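Local structure of tyrosine--tRNA ligase (2CYC) at residues T15-L19 with M188-K192; H224-L229 with D291-I296; R6-V10 with K63-K67; A197-K203 with K215-A220; I237-F243 with V284-P288. The protein probably catalyses the ATP-dependent joining of tyrosine to tRNA(Tyr) by way of tyrosyl-AMP, working as a homodimer. All blocks are in the same frame, centred on the assembly; numbering follows the deposited sequence.

Contact 1. Residues T15-L19 with M188-K192; sequences TEEVL and MDQRK. With TYR (tyrosine), chain C.
Glu-17, its CG anti to the backbone N (chi1 178°) and its chain extended beyond, meets an Arg-191 whose CG sits between its N and carbonyl carbon (chi1 76°) and whose bend at chi3 turns one side of the guanidinium to the carboxylate. The grip is side-on. Arg-191 NE lies 2.9 Å from Glu-17 OE2 in a nearly linear bond (175°), in the guanidinium plane and on the syn lone pair; Arg-191 NH1 reaches Glu-17 OE1, also at 2.9 Å, from a tilted position. Glu-17 OE2 is held as well by His-222, facing which Glu-16 and Glu-17 form a classic beta bulge. Met-188, doubly bent, brings SD to 3.8 Å from Glu-17 CB and CG to 3.3 Å from Glu-16 OE2. With alanine in place of Arg-191, the Glu-17 carboxylate would probably lose both nitrogens of its grip and be kept in place mainly by His-222. In the same turn, Gln-190 OE1 accepts from the bound tyrosine N at 2.7 Å, so the salt bridge ties strand 15-19 to a segment that binds the substrate amino group.

Contact 2. Residues H224-L229 with D291-I296; sequences HLLLGL and DWVEYI
Leu-226 and Trp-292 mark the nearest backbone approach, their CA atoms 6.7 Å apart, where the irregular segment 224-229 passes helix 288-297, itself widened by a pi-type turn at 293-296. Asp-291 is the polar centre. Its OD2 accepts from His-224 NE2 at 2.7 Å through the syn lone pair, the carboxylate lying at the edge of the imidazole with the planes 56° apart; its OD1 takes the backbone N of Leu-227 at 3.0 Å on the anti side, tilted out of the carboxylate plane, in a nearly straight bond, plus a weak bond from His-224 NE2. The His-224 ring also lies almost flat on Tyr-295, an offset stack with centroids 3.7 Å apart and planes at 9°, while Glu-294 CG lies over the rim of the opposite tyrosine face.

Trp-292 is used differently at edge and face. Its NE1 donates in the ring plane to Leu-227 O at 2.8 Å, and Leu-229 CD2 sits over the six-membered ring, 3.7 Å from the centroid. Between Trp-292 and Tyr-295, Leu-226 wedges CD2 against Tyr-295 CB and CD1 against Ile-296 CD1, each at 3.8 Å. Leu-226 also shares backbone hydrogen bonding with Met-252 of the KMSKS region. Three clear side-chain bonds, a weak fourth and a stack thus join loop to helix, and edge bond and ring face together fix the imidazole's rotation; the carboxylate would probably stabilise a positive charge on it.

Contact 3. Residues R6-V10 with K63-K67; sequences RINLV and KAGIK
Leu-9 on Ala-64 and Val-10 on Ile-66 make this a partly buried packing contact, in which the N-terminal helix 3-11 rests on the turn that ends helix 48-63. The closest backbone approach is that of Arg-6 to Ala-64, with CA atoms 4.9 Å apart, and the small methyl of Ala-64 permits it: Ala-64 CB lies 4.0 Å from Leu-9 CB and points at the helix. Leu-9 CG also lies 4.2 Å from Lys-63 CB. Val-10, one turn on from Arg-6, packs by its CG2 branch: Val-10 CG2 is 4.0 Å from Ile-66 CD1. That branch is anti to the carbonyl carbon; the two side chains cross at about a right angle, and both also touch Phe-61.

The turn itself is a Schellman motif. Gly-65 takes a positive phi of 83°, at which a side chain would collide with the preceding carbonyl oxygen and crowd Arg-6. The turn belongs to the beta-alpha-beta crossover in which helix 48-63 connects the parallel, neighbouring strands 36-40 and 69-72 of the Rossmann-type core. Arg-6, bent at chi2 and chi3, brings the edge of its guanidinium to the Ala-64 carbonyl; NH1 appears to donate to Ala-64 O at a modelled 2.6 Å, though the position of that oxygen is doubtful. A leucine in place of Arg-6 would probably leave the Ala-64 carbonyl without this likely donor, the guanidinium edge gone from beside the turn. At the far end of the helix, Lys-57 NZ binds the carbonyl oxygens of Leu-9 and Val-10.

Contact 4. Residues A197-K203 with K215-A220; sequences AIEVAQK and KLKPVA
Ile-198 and Ala-201 touch Pro-218 where helix 191-200 lies along strand 214-223, in a crossover from the parallel strand 183-187 that passes through the short strand 209-211 before reaching strand 214-223. With CG1 anti to its carbonyl carbon (chi1 -71°) and the chain extended (chi2 167°), Ile-198 sends CG1 to 3.5 Å from Pro-218 O and CD1 on to Ala-220 CB at 4.3 Å. Its other branch, CG2, is crossed at about a right angle by the fully extended Lys-217, whose CD lies 3.9 Å away. Ala-201 CB comes closest to Leu-216 O, at 3.5 Å, and touches Pro-218 CD at 3.9 Å. Lys-215, likewise extended, lays CD 3.3 Å from Gln-202 O and takes its NZ to Leu-204 O. Gln-202 crosses both lysines obliquely. A single water donates to Ala-201 O at 2.7 Å and to Leu-216 O at 2.8 Å. The join is therefore aliphatic at its core, with two carbonyls bridged by that water and the lysines contributing mainly their methylenes.

Contact 5. Residues I237-F243 with V284-P288; sequences IESEEEF and VRYNP
One face of the Phe-243 ring carries the guanidinium of Arg-285, and its edge meets Tyr-286; the guanidinium in turn has Phe-243 CG over one face and Glu-240 OE1 and Ser-239 O at its edge. Arg-285 CZ lies 3.9 Å from the Phe-243 centroid, displaced toward the rim, with the planes 29° apart: a stacked cation-pi pair. Arg-285 runs extended from CG to NE past the ring in the opposite direction, and its CG lies over the same face, 4.1 Å from the centroid. The packing is tight, Phe-243 CZ standing 2.9 Å from Arg-285 O. At the ring edge, Phe-243 CE2 comes within 3.8 Å of Tyr-286 CD2, near the planes of both rings, and Ile-237 CD1 leans on the same Tyr-286 CD2 at 3.7 Å.

Phe-243 lies in the first turn of helix 240-250, which leads straight into the KMSKS region. Ser-239 is its N-cap, with OG accepting from Glu-242 N at 3.1 Å; Glu-242 OE1 in turn accepts from Glu-238 N. From this turn Glu-240, bent at chi2, lends OE1 to Arg-285 NH2 in a weak salt-bridge bond of 3.3 Å, its carboxylate almost perpendicular (86°) to the guanidinium. Arg-285 NE is buried here without a polar partner. Lys-247 makes a further cation-pi contact with Phe-243.

In the fold
Contact 1 holds the tyrosine-binding Gln-190 and adjoins three of the others. With contact 4, their centres about 15 Å apart, it shares helix 191-200 and neighbouring strands of the sheet, Leu-19 N lying 2.8 Å from Ala-220 O. Toward contact 3, Thr-15 OG1 is 2.6 Å from Val-10 O, a probable hydrogen bond between consecutive elements. Toward contact 2, Glu-16 OE2 packs 3.4 Å from His-224 CA, and the side chain of Leu-225 stands about 9 Å from the bound tyrosine. Contact 5 is nested within the loop that contact 2 closes and touches it, with Leu-227 CD1 3.9 Å from Tyr-286 CE2. Contacts 4 and 5 lie farthest apart, about 34 Å between centres.

Contact 1. Residues T15-L19 with M188-K192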
# COMPACT_ATOMS: atom_id res chain seq x y z
N THR A 15 -28.35 5.89 14.75
CA THR A 15 -27.83 4.63 14.23
C THR A 15 -28.76 4.17 13.10
O THR A 15 -29.98 4.23 13.24
CB THR A 15 -27.81 3.52 15.29
OG1 THR A 15 -26.83 3.83 16.28
CG2 THR A 15 -27.49 2.18 14.64
N GLU A 16 -28.19 3.72 12.00
CA GLU A 16 -28.98 3.24 10.88
C GLU A 16 -28.74 1.75 10.64
O GLU A 16 -29.62 1.03 10.19
CB GLU A 16 -28.64 4.03 9.61
CG GLU A 16 -29.29 3.47 8.34
CD GLU A 16 -29.05 4.34 7.11
OE1 GLU A 16 -29.27 3.84 5.98
OE2 GLU A 16 -28.66 5.52 7.27
N GLU A 17 -27.54 1.30 10.95
CA GLU A 17 -27.20 -0.10 10.74
C GLU A 17 -26.16 -0.58 11.74
O GLU A 17 -25.24 0.15 12.10
CB GLU A 17 -26.65 -0.28 9.31
CG GLU A 17 -26.21 -1.71 8.96
CD GLU A 17 -25.54 -1.81 7.58
OE1 GLU A 17 -25.93 -2.71 6.81
OE2 GLU A 17 -24.62 -1.03 7.27
N VAL A 18 -26.31 -1.83 12.17
CA VAL A 18 -25.34 -2.45 13.06
C VAL A 18 -25.00 -3.82 12.51
O VAL A 18 -25.89 -4.63 12.27
CB VAL A 18 -25.88 -2.62 14.49
CG1 VAL A 18 -24.85 -3.38 15.35
CG2 VAL A 18 -26.16 -1.27 15.11
N LEU A 19 -23.71 -4.06 12.27
CA LEU A 19 -23.25 -5.37 11.79
C LEU A 19 -22.38 -5.98 12.89
O LEU A 19 -21.20 -5.64 12.98
CB LEU A 19 -22.41 -5.21 10.51
CG LEU A 19 -23.04 -4.46 9.33
CD1 LEU A 19 -22.01 -4.24 8.23
CD2 LEU A 19 -24.24 -5.25 8.82
N MET A 188 -22.90 5.84 7.31
CA MET A 188 -23.23 4.77 6.37
C MET A 188 -22.36 4.64 5.12
O MET A 188 -22.20 3.53 4.60
CB MET A 188 -24.69 4.89 5.92
CG MET A 188 -25.69 4.22 6.84
SD MET A 188 -25.52 2.42 6.87
CE MET A 188 -26.26 1.94 5.32
N ASP A 189 -21.79 5.74 4.64
CA ASP A 189 -20.96 5.68 3.43
C ASP A 189 -19.59 5.04 3.63
O ASP A 189 -18.83 4.86 2.68
CB ASP A 189 -20.81 7.07 2.79
CG ASP A 189 -20.29 8.14 3.75
OD1 ASP A 189 -19.90 7.82 4.89
OD2 ASP A 189 -20.28 9.32 3.36
N GLN A 190 -19.27 4.69 4.87
CA GLN A 190 -17.99 4.05 5.16
C GLN A 190 -18.17 2.55 5.38
O GLN A 190 -17.19 1.86 5.62
CB GLN A 190 -17.39 4.64 6.44
CG GLN A 190 -17.20 6.14 6.42
CD GLN A 190 -16.31 6.56 5.29
OE1 GLN A 190 -15.15 6.15 5.21
NE2 GLN A 190 -16.85 7.38 4.40
N ARG A 191 -19.40 2.06 5.27
CA ARG A 191 -19.68 0.64 5.55
C ARG A 191 -18.84 -0.39 4.80
O ARG A 191 -18.57 -1.47 5.33
CB ARG A 191 -21.18 0.33 5.37
CG ARG A 191 -21.65 0.22 3.92
CD ARG A 191 -23.16 0.03 3.89
NE ARG A 191 -23.57 -1.17 4.61
CZ ARG A 191 -23.49 -2.41 4.11
NH1 ARG A 191 -23.88 -3.44 4.85
NH2 ARG A 191 -23.04 -2.60 2.88
N LYS A 192 -18.43 -0.07 3.58
CA LYS A 192 -17.63 -1.02 2.82
C LYS A 192 -16.35 -1.40 3.55
O LYS A 192 -15.95 -2.56 3.54
CB LYS A 192 -17.29 -0.45 1.45
CG LYS A 192 -18.44 -0.50 0.46
CD LYS A 192 -18.04 0.17 -0.84
CE LYS A 192 -19.19 0.19 -1.83
NZ LYS A 192 -18.76 0.86 -3.09
N TYR C . -12.81 7.57 5.27
CA TYR C . -13.35 8.45 6.35
C TYR C . -14.10 9.64 5.75
O TYR C . -14.02 9.82 4.51
CB TYR C . -12.21 8.96 7.24
CG TYR C . -11.50 7.85 8.00
CD1 TYR C . -12.19 7.05 8.92
CD2 TYR C . -10.14 7.60 7.81
CE1 TYR C . -11.54 6.03 9.62
CE2 TYR C . -9.49 6.59 8.51
CZ TYR C . -10.19 5.80 9.41
OH TYR C . -9.53 4.79 10.09
OXT TYR C . -14.75 10.38 6.51

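Contact 2. Residues H224-L229 with D291-I296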
# COMPACT_ATOMS: atom_id res chain seq x y z
N HIS A 224 -26.95 7.49 10.39
CA HIS A 224 -27.64 8.11 9.27
C HIS A 224 -26.87 9.33 8.73
O HIS A 224 -26.28 10.09 9.49
CB HIS A 224 -29.04 8.53 9.75
CG HIS A 224 -29.83 9.29 8.73
ND1 HIS A 224 -30.44 8.68 7.65
CD2 HIS A 224 -30.13 10.61 8.63
CE1 HIS A 224 -31.09 9.59 6.94
NE2 HIS A 224 -30.91 10.76 7.51
N LEU A 225 -26.88 9.49 7.41
CA LEU A 225 -26.22 10.63 6.79
C LEU A 225 -27.25 11.74 6.56
O LEU A 225 -28.17 11.58 5.77
CB LEU A 225 -25.60 10.22 5.46
CG LEU A 225 -24.57 9.09 5.46
CD1 LEU A 225 -24.12 8.81 4.02
CD2 LEU A 225 -23.37 9.48 6.33
N LEU A 226 -27.12 12.86 7.27
CA LEU A 226 -28.07 13.96 7.07
C LEU A 226 -27.92 14.53 5.66
O LEU A 226 -26.80 14.70 5.16
CB LEU A 226 -27.83 15.07 8.10
CG LEU A 226 -28.11 14.79 9.58
CD1 LEU A 226 -27.75 16.03 10.40
CD2 LEU A 226 -29.58 14.44 9.78
N LEU A 227 -29.04 14.82 5.02
CA LEU A 227 -29.06 15.39 3.68
C LEU A 227 -28.70 16.87 3.68
O LEU A 227 -28.92 17.56 4.68
CB LEU A 227 -30.44 15.25 3.05
CG LEU A 227 -30.92 13.83 2.74
CD1 LEU A 227 -32.38 13.88 2.30
CD2 LEU A 227 -30.03 13.22 1.66
N GLY A 228 -28.14 17.34 2.57
CA GLY A 228 -27.84 18.75 2.45
C GLY A 228 -29.21 19.41 2.25
O GLY A 228 -30.18 18.73 1.93
N LEU A 229 -29.29 20.73 2.41
CA LEU A 229 -30.57 21.43 2.27
C LEU A 229 -30.97 21.81 0.84
O LEU A 229 -32.08 22.27 0.62
CB LEU A 229 -30.56 22.68 3.14
CG LEU A 229 -30.34 22.43 4.64
CD1 LEU A 229 -30.14 23.74 5.38
CD2 LEU A 229 -31.52 21.65 5.20
N ASP A 291 -35.83 15.52 7.37
CA ASP A 291 -34.71 14.63 7.65
C ASP A 291 -34.00 15.12 8.92
O ASP A 291 -33.70 14.34 9.82
CB ASP A 291 -33.75 14.65 6.45
CG ASP A 291 -32.62 13.62 6.57
OD1 ASP A 291 -31.44 14.02 6.56
OD2 ASP A 291 -32.91 12.41 6.67
N TRP A 292 -33.77 16.43 8.99
CA TRP A 292 -33.11 17.04 10.15
C TRP A 292 -34.02 17.00 11.38
O TRP A 292 -33.56 16.81 12.51
CB TRP A 292 -32.72 18.49 9.82
CG TRP A 292 -31.56 18.61 8.85
CD1 TRP A 292 -31.17 17.69 7.92
CD2 TRP A 292 -30.69 19.74 8.69
NE1 TRP A 292 -30.11 18.17 7.19
CE2 TRP A 292 -29.79 19.43 7.64
CE3 TRP A 292 -30.57 20.99 9.33
CZ2 TRP A 292 -28.79 20.32 7.21
CZ3 TRP A 292 -29.57 21.88 8.90
CH2 TRP A 292 -28.69 21.53 7.85
N VAL A 293 -35.32 17.19 11.16
CA VAL A 293 -36.28 17.16 12.26
C VAL A 293 -36.28 15.76 12.89
O VAL A 293 -36.26 15.60 14.10
CB VAL A 293 -37.73 17.48 11.78
CG1 VAL A 293 -38.73 17.15 12.88
CG2 VAL A 293 -37.85 18.95 11.41
N GLU A 294 -36.30 14.73 12.04
CA GLU A 294 -36.33 13.38 12.55
C GLU A 294 -35.07 12.96 13.31
O GLU A 294 -35.16 12.42 14.40
CB GLU A 294 -36.56 12.37 11.42
CG GLU A 294 -36.65 10.94 11.95
CD GLU A 294 -36.96 9.92 10.88
OE1 GLU A 294 -37.21 8.75 11.23
OE2 GLU A 294 -36.94 10.28 9.68
N TYR A 295 -33.90 13.22 12.72
CA TYR A 295 -32.64 12.81 13.34
C TYR A 295 -31.98 13.74 14.35
O TYR A 295 -31.14 13.30 15.13
CB TYR A 295 -31.65 12.44 12.23
CG TYR A 295 -32.07 11.18 11.54
CD1 TYR A 295 -31.72 9.93 12.06
CD2 TYR A 295 -32.87 11.21 10.39
CE1 TYR A 295 -32.16 8.75 11.46
CE2 TYR A 295 -33.31 10.04 9.78
CZ TYR A 295 -32.96 8.81 10.32
OH TYR A 295 -33.40 7.65 9.72
N ILE A 296 -32.35 15.02 14.35
CA ILE A 296 -31.77 15.94 15.32
C ILE A 296 -32.80 16.24 16.41
O ILE A 296 -32.64 15.82 17.56
CB ILE A 296 -31.32 17.27 14.64
CG1 ILE A 296 -30.23 16.98 13.59
CG2 ILE A 296 -30.78 18.24 15.69
CD1 ILE A 296 -29.64 18.23 12.92

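Contact 3. Residues R6-V10 with K63-K67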
# COMPACT_ATOMS: atom_id res chain seq x y z
N ARG A 6 -27.96 -1.54 27.18
CA ARG A 6 -26.69 -1.24 26.50
C ARG A 6 -26.87 -1.37 24.99
O ARG A 6 -26.40 -0.53 24.22
CB ARG A 6 -25.59 -2.21 26.96
CG ARG A 6 -25.27 -2.07 28.44
CD ARG A 6 -23.78 -1.80 28.66
NE ARG A 6 -23.06 -3.04 28.72
CZ ARG A 6 -21.74 -3.17 28.76
NH1 ARG A 6 -20.93 -2.12 28.74
NH2 ARG A 6 -21.23 -4.38 28.84
N ILE A 7 -27.53 -2.44 24.57
CA ILE A 7 -27.80 -2.68 23.16
C ILE A 7 -28.62 -1.54 22.58
O ILE A 7 -28.31 -1.03 21.51
CB ILE A 7 -28.54 -4.01 22.95
CG1 ILE A 7 -27.57 -5.17 23.22
CG2 ILE A 7 -29.15 -4.07 21.55
CD1 ILE A 7 -28.21 -6.56 23.15
N ASN A 8 -29.66 -1.13 23.30
CA ASN A 8 -30.52 -0.04 22.82
C ASN A 8 -29.76 1.27 22.66
O ASN A 8 -30.06 2.05 21.76
CB ASN A 8 -31.71 0.18 23.76
CG ASN A 8 -32.76 -0.91 23.64
OD1 ASN A 8 -32.83 -1.61 22.63
ND2 ASN A 8 -33.60 -1.03 24.66
N LEU A 9 -28.81 1.54 23.54
CA LEU A 9 -28.02 2.77 23.44
C LEU A 9 -27.23 2.73 22.12
O LEU A 9 -27.10 3.75 21.44
CB LEU A 9 -27.04 2.88 24.62
CG LEU A 9 -27.21 3.84 25.82
CD1 LEU A 9 -28.36 4.80 25.61
CD2 LEU A 9 -27.40 3.02 27.09
N VAL A 10 -26.71 1.56 21.77
CA VAL A 10 -25.94 1.45 20.53
C VAL A 10 -26.88 1.57 19.32
O VAL A 10 -26.56 2.22 18.33
CB VAL A 10 -25.20 0.09 20.45
CG1 VAL A 10 -24.54 -0.10 19.07
CG2 VAL A 10 -24.14 0.02 21.54
N LYS A 63 -22.44 6.19 27.54
CA LYS A 63 -23.43 5.73 28.52
C LYS A 63 -23.56 4.22 28.58
O LYS A 63 -24.00 3.66 29.59
CB LYS A 63 -24.81 6.33 28.22
CG LYS A 63 -24.91 7.81 28.53
CD LYS A 63 -26.32 8.34 28.31
CE LYS A 63 -26.39 9.86 28.52
NZ LYS A 63 -25.53 10.61 27.55
N ALA A 64 -23.19 3.55 27.50
CA ALA A 64 -23.26 2.10 27.46
C ALA A 64 -21.98 1.49 28.03
O ALA A 64 -21.84 0.28 28.10
CB ALA A 64 -23.46 1.62 26.02
N GLY A 65 -21.04 2.34 28.44
CA GLY A 65 -19.80 1.83 29.00
C GLY A 65 -18.78 1.45 27.93
O GLY A 65 -17.98 0.53 28.12
N ILE A 66 -18.80 2.16 26.81
CA ILE A 66 -17.86 1.93 25.71
C ILE A 66 -16.83 3.07 25.70
O ILE A 66 -17.20 4.24 25.82
CB ILE A 66 -18.60 1.93 24.35
CG1 ILE A 66 -19.58 0.74 24.29
CG2 ILE A 66 -17.59 1.88 23.20
CD1 ILE A 66 -20.58 0.81 23.16
N LYS A 67 -15.55 2.73 25.58
CA LYS A 67 -14.49 3.75 25.55
C LYS A 67 -14.47 4.36 24.15
O LYS A 67 -14.20 3.67 23.16
CB LYS A 67 -13.13 3.13 25.86
CG LYS A 67 -12.00 4.14 26.05
CD LYS A 67 -12.21 5.01 27.30
CE LYS A 67 -11.03 5.96 27.53
NZ LYS A 67 -11.34 7.02 28.54

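Contact 4. Residues A197-K203 with K215-A220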
# COMPACT_ATOMS: atom_id res chain seq x y z
N ALA A 197 -13.32 -5.29 7.05
CA ALA A 197 -12.74 -5.50 8.37
C ALA A 197 -13.32 -6.76 9.01
O ALA A 197 -12.60 -7.57 9.58
CB ALA A 197 -13.01 -4.29 9.25
N ILE A 198 -14.64 -6.92 8.92
CA ILE A 198 -15.29 -8.07 9.51
C ILE A 198 -14.87 -9.36 8.80
O ILE A 198 -14.65 -10.37 9.46
CB ILE A 198 -16.82 -7.89 9.49
CG1 ILE A 198 -17.20 -6.81 10.50
CG2 ILE A 198 -17.53 -9.19 9.82
CD1 ILE A 198 -18.64 -6.29 10.37
N GLU A 199 -14.74 -9.31 7.48
CA GLU A 199 -14.30 -10.47 6.69
C GLU A 199 -12.87 -10.95 7.01
O GLU A 199 -12.62 -12.16 7.06
CB GLU A 199 -14.37 -10.15 5.19
CG GLU A 199 -15.71 -10.42 4.53
CD GLU A 199 -15.77 -9.87 3.11
OE1 GLU A 199 -14.75 -9.92 2.39
OE2 GLU A 199 -16.86 -9.39 2.70
N VAL A 200 -11.94 -10.03 7.22
CA VAL A 200 -10.55 -10.42 7.49
C VAL A 200 -10.17 -10.54 8.96
O VAL A 200 -9.07 -11.01 9.28
CB VAL A 200 -9.55 -9.43 6.84
CG1 VAL A 200 -9.86 -9.26 5.34
CG2 VAL A 200 -9.61 -8.07 7.57
N ALA A 201 -11.06 -10.12 9.86
CA ALA A 201 -10.75 -10.12 11.30
C ALA A 201 -10.06 -11.36 11.86
O ALA A 201 -9.04 -11.26 12.55
CB ALA A 201 -12.02 -9.85 12.11
N GLN A 202 -10.62 -12.53 11.58
CA GLN A 202 -10.07 -13.76 12.11
C GLN A 202 -8.90 -14.33 11.34
O GLN A 202 -8.34 -15.35 11.73
CB GLN A 202 -11.20 -14.78 12.25
CG GLN A 202 -12.27 -14.29 13.23
CD GLN A 202 -13.39 -15.30 13.45
OE1 GLN A 202 -13.85 -15.48 14.57
NE2 GLN A 202 -13.82 -15.95 12.39
N LYS A 203 -8.52 -13.67 10.25
CA LYS A 203 -7.39 -14.13 9.45
C LYS A 203 -6.11 -13.36 9.77
O LYS A 203 -5.03 -13.74 9.32
CB LYS A 203 -7.69 -13.96 7.96
CG LYS A 203 -9.00 -14.58 7.52
CD LYS A 203 -9.20 -14.37 6.03
CE LYS A 203 -10.56 -14.90 5.58
NZ LYS A 203 -10.71 -14.77 4.11
N LYS A 215 -10.44 -15.07 18.40
CA LYS A 215 -10.27 -13.93 17.52
C LYS A 215 -11.67 -13.37 17.29
O LYS A 215 -12.56 -14.08 16.83
CB LYS A 215 -9.63 -14.34 16.19
CG LYS A 215 -8.13 -14.58 16.29
CD LYS A 215 -7.52 -14.88 14.92
CE LYS A 215 -6.02 -15.13 15.03
NZ LYS A 215 -5.40 -15.33 13.69
N LEU A 216 -11.85 -12.10 17.62
CA LEU A 216 -13.14 -11.46 17.48
C LEU A 216 -13.29 -10.65 16.20
O LEU A 216 -12.31 -10.30 15.55
CB LEU A 216 -13.39 -10.52 18.66
CG LEU A 216 -13.26 -11.07 20.08
CD1 LEU A 216 -13.52 -9.92 21.06
CD2 LEU A 216 -14.26 -12.22 20.29
N LYS A 217 -14.54 -10.37 15.86
CA LYS A 217 -14.88 -9.56 14.71
C LYS A 217 -15.40 -8.25 15.31
O LYS A 217 -16.22 -8.27 16.22
CB LYS A 217 -15.98 -10.20 13.87
CG LYS A 217 -15.53 -11.46 13.14
CD LYS A 217 -16.64 -12.08 12.32
CE LYS A 217 -16.15 -13.37 11.66
NZ LYS A 217 -17.17 -14.00 10.77
N PRO A 218 -14.90 -7.11 14.83
CA PRO A 218 -15.42 -5.88 15.41
C PRO A 218 -16.86 -5.69 14.97
O PRO A 218 -17.28 -6.23 13.94
CB PRO A 218 -14.50 -4.81 14.81
CG PRO A 218 -14.16 -5.40 13.45
CD PRO A 218 -13.87 -6.84 13.81
N VAL A 219 -17.61 -4.93 15.76
CA VAL A 219 -19.00 -4.62 15.46
C VAL A 219 -18.99 -3.27 14.74
O VAL A 219 -18.36 -2.32 15.20
CB VAL A 219 -19.82 -4.48 16.77
CG1 VAL A 219 -21.20 -3.91 16.47
CG2 VAL A 219 -19.95 -5.83 17.45
N ALA A 220 -19.68 -3.19 13.61
CA ALA A 220 -19.77 -1.95 12.84
C ALA A 220 -21.07 -1.25 13.19
O ALA A 220 -22.14 -1.88 13.19
CB ALA A 220 -19.72 -2.26 11.34
O HOH W 1 -9.58 -10.36 15.00

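Contact 5. Residues I237-F243 with V284-P288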
# COMPACT_ATOMS: atom_id res chain seq x y z
N ILE A 237 -38.66 12.69 -8.00
CA ILE A 237 -37.77 11.53 -8.01
C ILE A 237 -38.66 10.32 -8.26
O ILE A 237 -39.60 10.06 -7.51
CB ILE A 237 -37.04 11.39 -6.65
CG1 ILE A 237 -36.19 12.64 -6.39
CG2 ILE A 237 -36.17 10.14 -6.66
CD1 ILE A 237 -35.44 12.63 -5.08
N GLU A 238 -38.36 9.59 -9.33
CA GLU A 238 -39.16 8.42 -9.72
C GLU A 238 -38.88 7.11 -8.97
O GLU A 238 -39.47 6.87 -7.91
CB GLU A 238 -39.02 8.21 -11.23
CG GLU A 238 -39.75 9.29 -12.05
CD GLU A 238 -39.18 9.46 -13.45
OE1 GLU A 238 -38.11 10.07 -13.59
OE2 GLU A 238 -39.82 8.98 -14.42
N SER A 239 -38.01 6.28 -9.51
CA SER A 239 -37.69 4.98 -8.90
C SER A 239 -37.08 5.04 -7.50
O SER A 239 -36.65 6.09 -7.02
CB SER A 239 -36.74 4.20 -9.81
OG SER A 239 -35.48 4.84 -9.90
N GLU A 240 -37.06 3.88 -6.85
CA GLU A 240 -36.50 3.74 -5.51
C GLU A 240 -34.98 3.74 -5.61
O GLU A 240 -34.29 4.28 -4.74
CB GLU A 240 -36.98 2.44 -4.87
CG GLU A 240 -36.68 2.32 -3.39
CD GLU A 240 -37.33 3.43 -2.59
OE1 GLU A 240 -38.49 3.79 -2.90
OE2 GLU A 240 -36.70 3.93 -1.63
N GLU A 241 -34.46 3.13 -6.67
CA GLU A 241 -33.03 3.07 -6.89
C GLU A 241 -32.53 4.50 -7.08
O GLU A 241 -31.43 4.86 -6.67
CB GLU A 241 -32.71 2.24 -8.13
CG GLU A 241 -31.23 1.95 -8.33
CD GLU A 241 -30.68 0.99 -7.29
OE1 GLU A 241 -30.78 1.29 -6.08
OE2 GLU A 241 -30.14 -0.07 -7.68
N GLU A 242 -33.37 5.32 -7.71
CA GLU A 242 -33.06 6.72 -7.97
C GLU A 242 -33.08 7.50 -6.66
O GLU A 242 -32.27 8.40 -6.44
CB GLU A 242 -34.08 7.29 -8.96
CG GLU A 242 -33.69 8.62 -9.57
CD GLU A 242 -34.64 9.04 -10.68
OE1 GLU A 242 -35.83 9.28 -10.38
OE2 GLU A 242 -34.19 9.13 -11.84
N PHE A 243 -34.02 7.14 -5.79
CA PHE A 243 -34.16 7.77 -4.48
C PHE A 243 -32.81 7.63 -3.78
O PHE A 243 -32.17 8.63 -3.43
CB PHE A 243 -35.25 7.04 -3.69
CG PHE A 243 -35.63 7.71 -2.40
CD1 PHE A 243 -35.98 6.94 -1.29
CD2 PHE A 243 -35.67 9.10 -2.30
CE1 PHE A 243 -36.35 7.55 -0.09
CE2 PHE A 243 -36.05 9.71 -1.10
CZ PHE A 243 -36.39 8.93 0.00
N VAL A 284 -43.00 14.08 2.05
CA VAL A 284 -42.36 13.38 3.16
C VAL A 284 -41.38 12.30 2.72
O VAL A 284 -40.71 11.71 3.56
CB VAL A 284 -43.40 12.72 4.10
CG1 VAL A 284 -44.28 13.79 4.74
CG2 VAL A 284 -44.23 11.70 3.34
N ARG A 285 -41.28 12.05 1.42
CA ARG A 285 -40.36 11.04 0.89
C ARG A 285 -38.93 11.61 0.81
O ARG A 285 -37.98 10.99 1.30
CB ARG A 285 -40.81 10.59 -0.50
CG ARG A 285 -39.82 9.72 -1.25
CD ARG A 285 -40.18 9.67 -2.74
NE ARG A 285 -39.22 8.93 -3.55
CZ ARG A 285 -39.04 7.61 -3.49
NH1 ARG A 285 -38.14 7.03 -4.27
NH2 ARG A 285 -39.75 6.88 -2.64
N TYR A 286 -38.79 12.77 0.18
CA TYR A 286 -37.49 13.42 0.07
C TYR A 286 -37.70 14.84 0.58
O TYR A 286 -38.27 15.69 -0.11
CB TYR A 286 -36.98 13.42 -1.38
CG TYR A 286 -35.58 13.97 -1.46
CD1 TYR A 286 -35.35 15.34 -1.38
CD2 TYR A 286 -34.48 13.12 -1.53
CE1 TYR A 286 -34.06 15.86 -1.35
CE2 TYR A 286 -33.17 13.63 -1.50
CZ TYR A 286 -32.98 15.00 -1.41
OH TYR A 286 -31.71 15.52 -1.35
N ASN A 287 -37.21 15.09 1.79
CA ASN A 287 -37.35 16.39 2.41
C ASN A 287 -36.21 16.60 3.39
O ASN A 287 -36.23 16.07 4.51
CB ASN A 287 -38.71 16.42 3.13
CG ASN A 287 -39.09 17.79 3.65
OD1 ASN A 287 -40.27 18.16 3.64
ND2 ASN A 287 -38.10 18.55 4.11
N PRO A 288 -35.18 17.36 2.99
CA PRO A 288 -34.03 17.62 3.86
C PRO A 288 -34.42 18.17 5.23
O PRO A 288 -33.83 17.80 6.25
CB PRO A 288 -33.20 18.60 3.05
CG PRO A 288 -33.50 18.18 1.63
CD PRO A 288 -34.99 17.98 1.67